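Local atomic coordinates of Aureochrome1-like protein (Ochromonas danica, PDB entry 6I20), a protein that probably senses blue light through a PAS-family LOV photoreceptor domain that holds a flavin mononucleotide chromophore. Residues Y123-A126 with F127-N130. Numbering follows the deposited sequence.
Sequences YAKA and FLKN
F127 lies one helical turn on from Y123, and its CB comes obliquely to CE1 of the Y123 ring, 4.3 Å away. The two rings are neighbours on one flank of the helix without forming a stack. Both residues swing CG away from their own backbone N (chi1 178° for F127, and nearly the same for Y123), which sends the two aromatic groups off the same flank. L128 instead packs against backbone, gathering its CG, CB and CD1 round the carbonyl O of A124. The leucine CG settles 3.3 Å from that A124 O, so the branched side chain flanks a carbonyl already engaged by the helix. K125 CE also lies 4.3 Å from L128 CD1, and this pair borders W94.

Beneath these side chains runs an unbroken i to i+4 ladder. F127 N donates to Y123 O at 2.9 Å. L128 N donates to A124 O at 3.0 Å, with the straightest N-H path of the set, 166°. K129 N to K125 O and N130 N to A126 O carry the ladder on, the last at 3.1 Å and bent most.

The eight residues belong to the C-terminal helix 121-130, which follows the last strand of the PAS-fold sheet. The flavin is about 12 Å from the L128 side chain. Y123 OH is hydrogen-bonded to Q96 OE1, tying the start of this stretch to the sheet. A124, K125 and L128 rest on W94 and F127 touches Q96, both on strand 92-103; A124 and F127 also reach V82 of strand 79-86, where F127 meets T80 as well. Through W94, Q96, V82 and T80 the helix thus packs against strands 79-86 and 92-103.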
ATOM      1  N   TYR A 123      -3.710  12.773 -14.035  1.00 29.15           N
ATOM      2  CA  TYR A 123      -2.598  12.913 -13.066  1.00 26.35           C
ATOM      3  C   TYR A 123      -1.644  11.724 -13.212  1.00 25.37           C
ATOM      4  O   TYR A 123      -0.420  11.932 -13.217  1.00 28.03           O
ATOM      5  CB  TYR A 123      -3.126  13.039 -11.636  1.00 27.54           C
ATOM      6  CG  TYR A 123      -2.051  13.105 -10.571  1.00 27.45           C
ATOM      7  CD1 TYR A 123      -1.418  11.940 -10.147  1.00 26.77           C
ATOM      8  CD2 TYR A 123      -1.696  14.292  -9.951  1.00 30.01           C
ATOM      9  CE1 TYR A 123      -0.449  11.942  -9.178  1.00 26.28           C
ATOM     10  CE2 TYR A 123      -0.723  14.307  -8.969  1.00 30.76           C
ATOM     11  CZ  TYR A 123      -0.093  13.130  -8.576  1.00 28.19           C
ATOM     12  OH  TYR A 123       0.877  13.173  -7.585  1.00 30.44           O
ATOM     13  N   ALA A 124      -2.192  10.528 -13.328  1.00 25.08           N
ATOM     14  CA  ALA A 124      -1.395   9.314 -13.465  1.00 24.82           C
ATOM     15  C   ALA A 124      -0.509   9.358 -14.701  1.00 25.96           C
ATOM     16  O   ALA A 124       0.680   9.024 -14.633  1.00 26.31           O
ATOM     17  CB  ALA A 124      -2.285   8.061 -13.483  1.00 24.43           C
ATOM     18  N   LYS A 125      -1.068   9.766 -15.835  1.00 28.95           N
ATOM     19  CA  LYS A 125      -0.271   9.822 -17.070  1.00 30.75           C
ATOM     20  C   LYS A 125       0.882  10.817 -16.960  1.00 30.73           C
ATOM     21  O   LYS A 125       2.021  10.527 -17.381  1.00 32.14           O
ATOM     22  CB  LYS A 125      -1.135  10.132 -18.282  1.00 34.34           C
ATOM     23  CG  LYS A 125      -2.183   9.081 -18.647  1.00 36.13           C
ATOM     24  CD  LYS A 125      -1.697   7.616 -18.708  1.00 36.13           C
ATOM     25  CE  LYS A 125      -2.084   6.772 -17.505  1.00 34.64           C
ATOM     26  NZ  LYS A 125      -3.560   6.604 -17.549  1.00 37.25           N
ATOM     27  N   ALA A 126       0.612  11.954 -16.338  1.00 31.61           N
ATOM     28  CA  ALA A 126       1.651  12.972 -16.130  1.00 31.78           C
ATOM     29  C   ALA A 126       2.743  12.466 -15.171  1.00 28.62           C
ATOM     30  O   ALA A 126       3.925  12.664 -15.414  1.00 30.30           O
ATOM     31  CB  ALA A 126       1.054  14.269 -15.587  1.00 33.22           C
ATOM     32  N   PHE A 127       2.332  11.753 -14.121  1.00 27.55           N
ATOM     33  CA  PHE A 127       3.282  11.212 -13.164  1.00 27.04           C
ATOM     34  C   PHE A 127       4.213  10.224 -13.861  1.00 27.33           C
ATOM     35  O   PHE A 127       5.420  10.251 -13.662  1.00 27.01           O
ATOM     36  CB  PHE A 127       2.544  10.586 -11.961  1.00 25.54           C
ATOM     37  CG  PHE A 127       3.436   9.946 -10.933  1.00 25.22           C
ATOM     38  CD1 PHE A 127       4.037   8.698 -11.154  1.00 24.78           C
ATOM     39  CD2 PHE A 127       3.645  10.558  -9.701  1.00 27.56           C
ATOM     40  CE1 PHE A 127       4.859   8.108 -10.219  1.00 24.07           C
ATOM     41  CE2 PHE A 127       4.431   9.953  -8.735  1.00 27.13           C
ATOM     42  CZ  PHE A 127       5.064   8.741  -8.992  1.00 26.33           C
ATOM     43  N   LEU A 128       3.621   9.297 -14.627  1.00 26.94           N
ATOM     44  CA  LEU A 128       4.397   8.268 -15.281  1.00 27.26           C
ATOM     45  C   LEU A 128       5.345   8.816 -16.335  1.00 29.22           C
ATOM     46  O   LEU A 128       6.487   8.369 -16.465  1.00 30.81           O
ATOM     47  CB  LEU A 128       3.427   7.206 -15.843  1.00 27.76           C
ATOM     48  CG  LEU A 128       2.639   6.422 -14.766  1.00 26.70           C
ATOM     49  CD1 LEU A 128       1.483   5.646 -15.407  1.00 27.06           C
ATOM     50  CD2 LEU A 128       3.542   5.495 -13.984  1.00 26.64           C
ATOM     51  N   LYS A 129       4.915   9.859 -17.018  1.00 30.31           N
ATOM     52  CA  LYS A 129       5.771  10.523 -17.958  1.00 32.93           C
ATOM     53  C   LYS A 129       7.006  11.187 -17.333  1.00 32.90           C
ATOM     54  O   LYS A 129       8.113  11.143 -17.890  1.00 37.62           O
ATOM     55  CB  LYS A 129       4.959  11.552 -18.724  1.00 35.35           C
ATOM     56  CG  LYS A 129       5.588  11.916 -20.041  1.00 39.25           C
ATOM     57  CD  LYS A 129       4.523  12.441 -20.975  1.00 40.55           C
ATOM     58  CE  LYS A 129       4.367  13.924 -20.741  1.00 43.32           C
ATOM     59  NZ  LYS A 129       5.382  14.671 -21.530  1.00 45.61           N
ATOM     60  N   ASN A 130       6.790  11.775 -16.155  1.00 32.35           N
ATOM     61  CA  ASN A 130       7.827  12.468 -15.414  1.00 32.99           C
ATOM     62  C   ASN A 130       8.809  11.559 -14.675  1.00 29.42           C
ATOM     63  O   ASN A 130       9.890  11.998 -14.321  1.00 37.50           O
ATOM     64  CB  ASN A 130       7.207  13.456 -14.401  1.00 34.33           C
ATOM     65  CG  ASN A 130       8.234  14.413 -13.820  1.00 33.36           C
ATOM     66  OD1 ASN A 130       9.144  14.741 -14.448  1.00 45.48           O
ATOM     67  ND2 ASN A 130       8.068  14.780 -12.573  1.00 41.84           N
TER